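Local coordinates for protein cysteine desulfurase (Stenotrophomonas maltophilia, PDB 6WCI) that probably uses pyridoxal 5'-phosphate to strip sulfur from L-cysteine, giving L-alanine and a sulfur-loaded carrier, as cysteine desulfurases of the SufS type do, at residues Tyr71-Val75 against Glu85-Tyr90; Arg99-Val103 against Val230-Ala234; Pro105-Leu110 against Ala289-Glu294; Ile216-Ser222 against Cys237-Thr243. One frame throughout, in Å; residues are numbered along the deposited sequence.

Interaction 1: Tyr71-Val75 against Glu85-Tyr90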
# COMPACT_ATOMS: atom_id res chain seq x y z
N TYR B 71 -6.05 -12.05 15.28
CA TYR B 71 -7.35 -11.59 14.78
C TYR B 71 -7.26 -11.11 13.34
O TYR B 71 -7.97 -10.18 12.94
CB TYR B 71 -7.97 -10.51 15.68
CG TYR B 71 -7.16 -9.24 15.87
CD1 TYR B 71 -6.03 -9.21 16.68
CD2 TYR B 71 -7.57 -8.05 15.29
CE1 TYR B 71 -5.32 -8.03 16.87
CE2 TYR B 71 -6.87 -6.87 15.47
CZ TYR B 71 -5.75 -6.86 16.26
OH TYR B 71 -5.06 -5.68 16.42
N ASN B 72 -6.46 -11.80 12.53
CA ASN B 72 -6.39 -11.51 11.11
C ASN B 72 -7.72 -11.84 10.43
O ASN B 72 -8.17 -12.99 10.46
CB ASN B 72 -5.25 -12.29 10.49
CG ASN B 72 -5.18 -12.14 9.00
OD1 ASN B 72 -4.85 -11.07 8.49
ND2 ASN B 72 -5.51 -13.21 8.28
N ALA B 73 -8.36 -10.81 9.88
CA ALA B 73 -9.61 -10.89 9.13
C ALA B 73 -9.74 -9.57 8.37
O ALA B 73 -8.96 -8.64 8.59
CB ALA B 73 -10.82 -11.12 10.04
N ASN B 74 -10.72 -9.50 7.46
CA ASN B 74 -10.91 -8.27 6.71
C ASN B 74 -11.79 -7.30 7.51
O ASN B 74 -12.43 -7.68 8.49
CB ASN B 74 -11.53 -8.56 5.34
CG ASN B 74 -10.99 -7.63 4.26
OD1 ASN B 74 -10.83 -6.43 4.48
ND2 ASN B 74 -10.68 -8.19 3.10
N VAL B 75 -11.82 -6.04 7.07
CA VAL B 75 -12.49 -4.98 7.81
C VAL B 75 -13.73 -4.51 7.04
O VAL B 75 -13.99 -4.93 5.92
CB VAL B 75 -11.54 -3.80 8.10
CG1 VAL B 75 -10.43 -4.25 9.03
CG2 VAL B 75 -10.97 -3.27 6.80
N GLU B 85 -13.20 -7.39 15.49
CA GLU B 85 -11.98 -7.00 16.17
C GLU B 85 -11.03 -6.28 15.22
O GLU B 85 -10.44 -5.25 15.58
CB GLU B 85 -11.29 -8.22 16.78
CG GLU B 85 -12.17 -8.95 17.78
CD GLU B 85 -11.44 -10.08 18.50
OE1 GLU B 85 -10.21 -10.21 18.32
OE2 GLU B 85 -12.11 -10.83 19.24
N ALA B 86 -10.89 -6.79 13.99
CA ALA B 86 -10.00 -6.17 13.02
C ALA B 86 -10.48 -4.78 12.64
O ALA B 86 -9.67 -3.85 12.49
CB ALA B 86 -9.89 -7.06 11.79
N THR B 87 -11.80 -4.61 12.48
CA THR B 87 -12.35 -3.31 12.12
C THR B 87 -12.15 -2.29 13.23
O THR B 87 -11.76 -1.14 12.98
CB THR B 87 -13.83 -3.45 11.77
OG1 THR B 87 -13.97 -4.36 10.67
CG2 THR B 87 -14.43 -2.09 11.38
N ASP B 88 -12.42 -2.70 14.47
CA ASP B 88 -12.23 -1.78 15.60
C ASP B 88 -10.77 -1.35 15.72
O ASP B 88 -10.48 -0.18 15.99
CB ASP B 88 -12.71 -2.43 16.89
CG ASP B 88 -14.20 -2.69 16.89
OD1 ASP B 88 -14.89 -2.24 15.94
OD2 ASP B 88 -14.70 -3.34 17.83
N ALA B 89 -9.84 -2.28 15.51
CA ALA B 89 -8.43 -1.93 15.58
C ALA B 89 -8.03 -0.99 14.45
O ALA B 89 -7.28 -0.03 14.65
CB ALA B 89 -7.59 -3.21 15.55
N TYR B 90 -8.55 -1.24 13.25
CA TYR B 90 -8.15 -0.46 12.08
C TYR B 90 -8.71 0.95 12.16
O TYR B 90 -7.98 1.94 12.01
CB TYR B 90 -8.61 -1.17 10.82
CG TYR B 90 -8.44 -0.38 9.54
CD1 TYR B 90 -7.18 -0.15 9.00
CD2 TYR B 90 -9.55 0.11 8.86
CE1 TYR B 90 -7.03 0.58 7.81
CE2 TYR B 90 -9.41 0.83 7.68
CZ TYR B 90 -8.15 1.06 7.16
OH TYR B 90 -8.04 1.77 5.98

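Interaction 2: Arg99-Val103 against Val230-Ala234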
# COMPACT_ATOMS: atom_id res chain seq x y z
N ARG B 99 -5.69 12.13 16.29
CA ARG B 99 -5.35 12.87 17.50
C ARG B 99 -3.89 13.30 17.47
O ARG B 99 -3.54 14.39 17.92
CB ARG B 99 -5.65 12.03 18.74
N PHE B 100 -3.02 12.43 16.96
CA PHE B 100 -1.61 12.75 16.78
C PHE B 100 -1.42 14.03 15.98
O PHE B 100 -0.57 14.86 16.31
CB PHE B 100 -0.95 11.56 16.08
CG PHE B 100 0.52 11.69 15.90
CD1 PHE B 100 1.37 11.66 16.99
CD2 PHE B 100 1.07 11.79 14.63
CE1 PHE B 100 2.73 11.76 16.82
CE2 PHE B 100 2.43 11.89 14.46
CZ PHE B 100 3.26 11.86 15.55
N LEU B 101 -2.21 14.21 14.92
CA LEU B 101 -2.13 15.38 14.05
C LEU B 101 -3.09 16.49 14.45
O LEU B 101 -3.05 17.56 13.84
CB LEU B 101 -2.42 14.96 12.61
CG LEU B 101 -1.67 13.72 12.13
CD1 LEU B 101 -2.30 13.19 10.86
CD2 LEU B 101 -0.21 14.07 11.91
N ASN B 102 -3.93 16.26 15.46
CA ASN B 102 -4.97 17.20 15.90
C ASN B 102 -5.94 17.54 14.77
O ASN B 102 -6.27 18.70 14.53
CB ASN B 102 -4.36 18.47 16.50
CG ASN B 102 -5.37 19.25 17.33
OD1 ASN B 102 -6.18 18.67 18.04
ND2 ASN B 102 -5.33 20.57 17.22
N VAL B 103 -6.41 16.50 14.07
CA VAL B 103 -7.38 16.65 12.99
C VAL B 103 -8.53 15.68 13.23
O VAL B 103 -8.44 14.76 14.05
CB VAL B 103 -6.78 16.40 11.60
CG1 VAL B 103 -5.58 17.30 11.36
CG2 VAL B 103 -6.42 14.92 11.42
N VAL B 230 3.19 18.40 15.52
CA VAL B 230 2.51 19.10 14.45
C VAL B 230 1.03 19.11 14.76
O VAL B 230 0.40 18.05 14.90
CB VAL B 230 2.79 18.48 13.07
CG1 VAL B 230 2.14 19.33 11.98
CG2 VAL B 230 4.28 18.37 12.82
N ASP B 231 0.48 20.31 14.93
CA ASP B 231 -0.96 20.56 14.93
C ASP B 231 -1.31 20.89 13.49
O ASP B 231 -1.21 22.04 13.05
CB ASP B 231 -1.29 21.70 15.89
CG ASP B 231 -2.77 22.06 15.90
OD1 ASP B 231 -3.52 21.62 15.01
OD2 ASP B 231 -3.19 22.80 16.82
N VAL B 232 -1.73 19.87 12.73
CA VAL B 232 -1.96 20.07 11.30
C VAL B 232 -3.04 21.12 11.07
O VAL B 232 -2.94 21.94 10.15
CB VAL B 232 -2.30 18.74 10.61
CG1 VAL B 232 -2.72 18.98 9.18
CG2 VAL B 232 -1.12 17.79 10.64
N ALA B 233 -4.09 21.11 11.89
CA ALA B 233 -5.22 22.01 11.66
C ALA B 233 -4.81 23.46 11.84
O ALA B 233 -5.28 24.34 11.11
CB ALA B 233 -6.38 21.67 12.59
N ALA B 234 -3.93 23.73 12.80
CA ALA B 234 -3.47 25.10 13.05
C ALA B 234 -2.53 25.60 11.97
O ALA B 234 -2.19 26.79 11.97
CB ALA B 234 -2.80 25.19 14.42
O HOH W 1 2.10 15.84 16.27

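Interaction 3: Pro105-Leu110 against Ala289-Glu294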
# COMPACT_ATOMS: atom_id res chain seq x y z
N PRO B 105 -10.70 12.49 12.30
CA PRO B 105 -10.41 11.27 11.53
C PRO B 105 -11.21 11.19 10.24
O PRO B 105 -10.75 10.57 9.27
CB PRO B 105 -10.75 10.15 12.51
CG PRO B 105 -11.68 10.76 13.51
CD PRO B 105 -11.31 12.20 13.61
N SER B 106 -12.39 11.81 10.20
CA SER B 106 -13.19 11.83 8.98
C SER B 106 -12.50 12.53 7.82
O SER B 106 -12.84 12.29 6.66
CB SER B 106 -14.53 12.51 9.27
OG SER B 106 -15.55 12.01 8.43
N ASP B 107 -11.53 13.41 8.11
CA ASP B 107 -10.79 14.13 7.09
C ASP B 107 -9.41 13.55 6.83
O ASP B 107 -8.57 14.22 6.21
CB ASP B 107 -10.66 15.61 7.47
CG ASP B 107 -12.00 16.27 7.78
OD1 ASP B 107 -13.05 15.77 7.30
OD2 ASP B 107 -11.99 17.28 8.51
N LEU B 108 -9.15 12.34 7.30
CA LEU B 108 -7.83 11.73 7.22
C LEU B 108 -7.92 10.49 6.35
O LEU B 108 -8.54 9.49 6.73
CB LEU B 108 -7.30 11.39 8.61
CG LEU B 108 -5.84 11.01 8.77
CD1 LEU B 108 -4.93 12.18 8.37
CD2 LEU B 108 -5.58 10.58 10.20
N VAL B 109 -7.29 10.54 5.18
CA VAL B 109 -7.28 9.44 4.23
C VAL B 109 -6.02 8.61 4.46
O VAL B 109 -4.91 9.15 4.43
CB VAL B 109 -7.33 9.96 2.79
CG1 VAL B 109 -7.33 8.80 1.80
CG2 VAL B 109 -8.56 10.86 2.59
N LEU B 110 -6.19 7.31 4.70
CA LEU B 110 -5.08 6.40 4.93
C LEU B 110 -4.61 5.82 3.60
O LEU B 110 -5.44 5.40 2.78
CB LEU B 110 -5.50 5.28 5.89
CG LEU B 110 -6.10 5.72 7.23
CD1 LEU B 110 -6.58 4.54 8.05
CD2 LEU B 110 -5.07 6.53 8.04
N ALA B 289 -15.99 10.80 1.94
CA ALA B 289 -14.67 10.77 2.53
C ALA B 289 -14.77 10.31 3.98
O ALA B 289 -15.75 10.60 4.67
CB ALA B 289 -14.03 12.17 2.47
N PRO B 290 -13.74 9.62 4.49
CA PRO B 290 -12.49 9.32 3.78
C PRO B 290 -12.51 8.05 2.91
O PRO B 290 -11.65 7.92 2.04
CB PRO B 290 -11.48 9.16 4.92
CG PRO B 290 -12.29 8.56 6.04
CD PRO B 290 -13.67 9.22 5.91
N HIS B 291 -13.46 7.14 3.15
CA HIS B 291 -13.46 5.85 2.44
C HIS B 291 -13.62 6.03 0.93
O HIS B 291 -13.18 5.16 0.17
CB HIS B 291 -14.56 4.95 2.98
CG HIS B 291 -14.32 4.50 4.38
ND1 HIS B 291 -14.91 5.10 5.47
CD2 HIS B 291 -13.51 3.53 4.88
CE1 HIS B 291 -14.49 4.51 6.58
NE2 HIS B 291 -13.65 3.56 6.24
N LYS B 292 -14.23 7.13 0.50
CA LYS B 292 -14.26 7.57 -0.89
C LYS B 292 -12.90 7.42 -1.57
O LYS B 292 -12.84 7.12 -2.77
CB LYS B 292 -14.73 9.03 -0.93
CG LYS B 292 -14.83 9.67 -2.30
CD LYS B 292 -15.30 11.11 -2.15
CE LYS B 292 -15.35 11.85 -3.47
NZ LYS B 292 -15.84 13.23 -3.27
N PHE B 293 -11.81 7.62 -0.82
CA PHE B 293 -10.47 7.62 -1.38
C PHE B 293 -9.63 6.42 -0.93
O PHE B 293 -8.43 6.40 -1.19
CB PHE B 293 -9.75 8.94 -1.03
CG PHE B 293 -10.43 10.17 -1.60
CD1 PHE B 293 -10.37 10.45 -2.96
CD2 PHE B 293 -11.16 11.01 -0.77
CE1 PHE B 293 -11.03 11.58 -3.49
CE2 PHE B 293 -11.81 12.14 -1.29
CZ PHE B 293 -11.75 12.42 -2.66
N GLU B 294 -10.26 5.41 -0.32
CA GLU B 294 -9.60 4.19 0.14
C GLU B 294 -10.26 2.99 -0.56
O GLU B 294 -11.22 2.42 -0.05
CB GLU B 294 -9.67 4.06 1.68
CG GLU B 294 -8.93 5.19 2.43
CD GLU B 294 -9.45 5.41 3.85
OE1 GLU B 294 -10.36 4.66 4.28
OE2 GLU B 294 -8.95 6.33 4.54

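Interaction 4: Ile216-Ser222 against Cys237-Thr243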
# COMPACT_ATOMS: atom_id res chain seq x y z
N ILE B 216 -3.62 27.17 -3.46
CA ILE B 216 -3.72 25.92 -2.71
C ILE B 216 -2.33 25.49 -2.23
O ILE B 216 -1.35 25.56 -2.98
CB ILE B 216 -4.35 24.83 -3.58
CG1 ILE B 216 -5.81 25.19 -3.93
CG2 ILE B 216 -4.24 23.47 -2.89
CD1 ILE B 216 -6.70 25.43 -2.72
N THR B 217 -2.26 25.02 -0.99
CA THR B 217 -1.00 24.55 -0.43
C THR B 217 -1.05 23.05 -0.18
O THR B 217 -1.97 22.56 0.48
CB THR B 217 -0.66 25.27 0.88
OG1 THR B 217 -1.78 25.26 1.76
CG2 THR B 217 -0.25 26.70 0.60
N VAL B 218 -0.05 22.34 -0.71
CA VAL B 218 0.19 20.93 -0.42
C VAL B 218 1.48 20.84 0.39
O VAL B 218 2.57 21.10 -0.12
CB VAL B 218 0.28 20.10 -1.71
CG1 VAL B 218 0.47 18.64 -1.37
CG2 VAL B 218 -0.99 20.30 -2.57
N VAL B 219 1.35 20.48 1.67
CA VAL B 219 2.48 20.49 2.59
C VAL B 219 2.95 19.06 2.81
O VAL B 219 2.17 18.18 3.21
CB VAL B 219 2.11 21.17 3.92
CG1 VAL B 219 3.26 21.08 4.89
CG2 VAL B 219 1.73 22.62 3.69
N ASP B 220 4.23 18.82 2.55
CA ASP B 220 4.87 17.52 2.73
C ASP B 220 5.39 17.45 4.16
O ASP B 220 6.40 18.08 4.50
CB ASP B 220 5.98 17.34 1.71
CG ASP B 220 6.66 15.99 1.80
OD1 ASP B 220 6.42 15.23 2.77
OD2 ASP B 220 7.43 15.70 0.87
N GLY B 221 4.71 16.67 5.01
CA GLY B 221 5.11 16.61 6.40
C GLY B 221 5.92 15.38 6.76
O GLY B 221 6.01 15.03 7.94
N SER B 222 6.53 14.72 5.76
CA SER B 222 7.12 13.40 5.99
C SER B 222 8.25 13.44 7.01
O SER B 222 8.44 12.46 7.76
CB SER B 222 7.64 12.80 4.69
OG SER B 222 6.70 12.95 3.65
N CYS B 237 -3.22 24.83 6.09
CA CYS B 237 -2.95 24.38 4.74
C CYS B 237 -4.19 23.70 4.17
O CYS B 237 -5.16 23.42 4.88
CB CYS B 237 -1.75 23.43 4.72
SG CYS B 237 -1.92 21.95 5.78
N ASP B 238 -4.17 23.43 2.85
CA ASP B 238 -5.26 22.70 2.22
C ASP B 238 -5.07 21.18 2.24
O ASP B 238 -6.07 20.44 2.23
CB ASP B 238 -5.42 23.15 0.76
CG ASP B 238 -5.75 24.62 0.66
OD1 ASP B 238 -6.91 24.98 0.92
OD2 ASP B 238 -4.82 25.41 0.35
N PHE B 239 -3.83 20.70 2.25
CA PHE B 239 -3.50 19.28 2.19
C PHE B 239 -2.19 19.07 2.93
O PHE B 239 -1.24 19.81 2.71
CB PHE B 239 -3.28 18.79 0.76
CG PHE B 239 -4.48 18.93 -0.14
CD1 PHE B 239 -5.43 17.92 -0.22
CD2 PHE B 239 -4.61 20.04 -0.94
CE1 PHE B 239 -6.52 18.05 -1.07
CE2 PHE B 239 -5.70 20.17 -1.80
CZ PHE B 239 -6.66 19.17 -1.86
N TYR B 240 -2.11 17.99 3.74
CA TYR B 240 -0.91 17.66 4.50
C TYR B 240 -0.68 16.15 4.44
O TYR B 240 -1.58 15.37 4.74
CB TYR B 240 -1.06 18.13 5.95
CG TYR B 240 0.22 18.14 6.78
CD1 TYR B 240 0.68 16.99 7.40
CD2 TYR B 240 0.94 19.32 6.97
CE1 TYR B 240 1.85 17.01 8.19
CE2 TYR B 240 2.09 19.35 7.74
CZ TYR B 240 2.54 18.20 8.34
OH TYR B 240 3.70 18.26 9.11
N ALA B 241 0.53 15.75 4.02
CA ALA B 241 0.87 14.36 3.75
C ALA B 241 1.95 13.86 4.71
O ALA B 241 2.96 14.54 4.92
CB ALA B 241 1.36 14.20 2.31
N ILE B 242 1.77 12.65 5.26
CA ILE B 242 2.76 12.04 6.14
C ILE B 242 3.00 10.60 5.69
O ILE B 242 2.23 10.04 4.91
CB ILE B 242 2.34 12.07 7.63
CG1 ILE B 242 1.04 11.30 7.82
CG2 ILE B 242 2.20 13.50 8.12
CD1 ILE B 242 0.67 11.02 9.27
N THR B 243 4.08 10.01 6.20
CA THR B 243 4.39 8.64 5.84
C THR B 243 4.76 7.83 7.08
O THR B 243 5.47 8.31 7.96
CB THR B 243 5.48 8.58 4.74
OG1 THR B 243 5.47 7.28 4.12
CG2 THR B 243 6.86 8.89 5.27
O HOH W 2 6.07 11.05 8.09

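Interaction 1: Tyr71-Val75 against Glu85-Tyr90
Y71 lays its side chain along one turn of the helix that carries E85, A86 and A89. Its CB starts beside the carboxylate of E85, 3.5 Å from OE1. CG sits between the backbone N and the carbonyl carbon (chi1 59°), and this turn sends the ring along the helix surface. CD2 then comes to 3.8 Å from the backbone N of A86, with A86 CA in the ring plane, so the helix is met by an edge of the ring. Further out, CE2 lies 3.7 Å from A89 CB, and OH ends 3.6 Å from that same methyl. The E85 carboxylate, its plane 50° from the ring, is held from beyond by a salt bridge to R38 of the second subunit.

At the other end of 71-75, V75 packs CG1 over the helix, 4.0 Å from both A86 CB and Y90 CB. T87 OG1 approaches V75 CA to 3.3 Å while bonding to G83 O and S76 N.

Helix 81-101 thus folds back against the loop that follows helix 58-70, where F67 meets the Y71 ring edge-to-face; helix 300-316 packs against Y71, V75 and A89 through I300 and I304.

Interaction 2: Arg99-Val103 against Val230-Ala234
The two backbones run nearly the same way where they touch, 16° apart end to end, and the N-H of V232 gives a hydrogen bond to L101 O (2.9 Å). A water next to this bond donates to F100 O and accepts from V230 N; it also sits over the centre of one face of the F100 ring.

The polar side-chain contact is between N102 and D231. N102 has its CG anti to the backbone N (chi1 -163°), which carries the amide across to the aspartate, and ND2 donates to D231 OD1 at 3.0 Å in a fairly straight bond (164°). OD1 lies close to the amide plane of N102, whereas ND2 itself comes in from above the carboxylate plane. A234 N reaches the same oxygen from the opposite face, at 3.1 Å. Two N-H groups therefore grip OD1 and should limit rotation of the carboxylate.

Beside this pair the side-chain packing is apolar. L101 runs alongside V232, L101 CB 3.7 Å from V232 CG2. V103 comes across V232 and sets CG1 3.7 Å from its CB, while A233 CB rests 3.5 Å from N102 O. W257 of strand 254-258 packs against both V103 and V232.

Two helix ends meet here: N102, with positive phi, closes helix 81-101 in a Schellman motif, and D231 is the N-cap of the short helix 232-235, its capping oxygen shared with N102.

Interaction 3: Pro105-Leu110 against Ala289-Glu294
E294 reaches across to the backbone of strand 108-111 and accepts from L110 N through OE2, at 2.9 Å and almost straight (173°). The N-H arrives on the anti side of the carboxylate, 27° out of its plane. R94 of helix 81-101 forms a salt bridge to the same oxygen and also bonds to L108 O, so this buried acid is tied to a charge as well as to the strand and probably stays ionised.

Beside it the packing is close. V109 CG1, anti to its own N (chi1 -180°), touches F293 CB at 3.7 Å, and CG2 lies 4.1 Å from P290 CB as the two side chains pass one another running opposite ways. P290, which follows a cis peptide bond, presses its ring on two carbonyls: CD is 3.3 Å from S106 O and CB 3.5 Å from L108 O.

Strand 108-111 is an outermost strand of the seven-stranded mixed sheet within this chain, paired with strand 254-258 on one side; the turn 289-294 meets it with side chains instead of strand pairing.

Apart from S106 O, the partly exposed P105-S106 end is looser: S106 OG stays 4.0 Å from A289 O and P105 O 4.1 Å from P290 CG.

Interaction 4: Ile216-Ser222 against Cys237-Thr243
Strands 216-220 and 239-243 are parallel neighbours in the seven-stranded sheet of the PLP-binding domain, joined as a beta-alpha-beta unit through helix 232-235. Their axes run 4.8 Å apart, and a ladder of backbone bonds links V219 N to F239 O, A241 N to V219 O and G221 N to A241 O.

At the start of the strands, side chains extend the pairing. D238 OD2 uses its anti lone pair to take the N-H of T217 at 2.9 Å, while its OD1 has R211 and H262 as outside partners. T217 OG1 in turn accepts from D238 N, so each residue grips the other's backbone.

F239 lies on the same face as V218 and D220, and I216 CG2 meets the edge of its ring, in plane, 3.8 Å from CE2. On the opposite face Y240 crosses V219 obliquely, CE2 3.5 Å from CG1. With CG anti to the backbone N (chi1 -167°), the Y240 ring turns one face to G221 N, which lies toward the rim, and CZ is 3.6 Å from G221 CA. Beyond, Y240 OH bonds to H192.

The far end borders the cofactor: T243 OG1 bonds to phosphate oxygen OP1 of the modified lysine at position 246, and D220 OD2 lies near its pyridine N1. D220 OD1 accepts S222 N in an Asx turn, and a water accepts from T243 N while donating to S222 O at 2.8 Å.

From the N terminus, interaction 1 closes first, bringing the early turns of helix 81-101 back against the loop after helix 58-70. The far end of that helix enters interaction 2, and strand 108-111, next in the chain, enters interaction 3. These long closures, from 99-103 to 230-234 and from 105-110 to 289-294, cross. Interaction 4 is a short closure nested within interaction 3 and crossing interaction 2, whose helix 232-235 comes between the two strands in the chain. Y90 OH touches L110 CD1 between interactions 1 and 3, L101 CD1 meets L108 CD1 between 2 and 3, and V232 packs on Y240 between 2 and 4. Interactions 2 and 3 link the end of helix 81-101 and edge strand 108-111 to parts around the sheet; interaction 4 pairs strands within it.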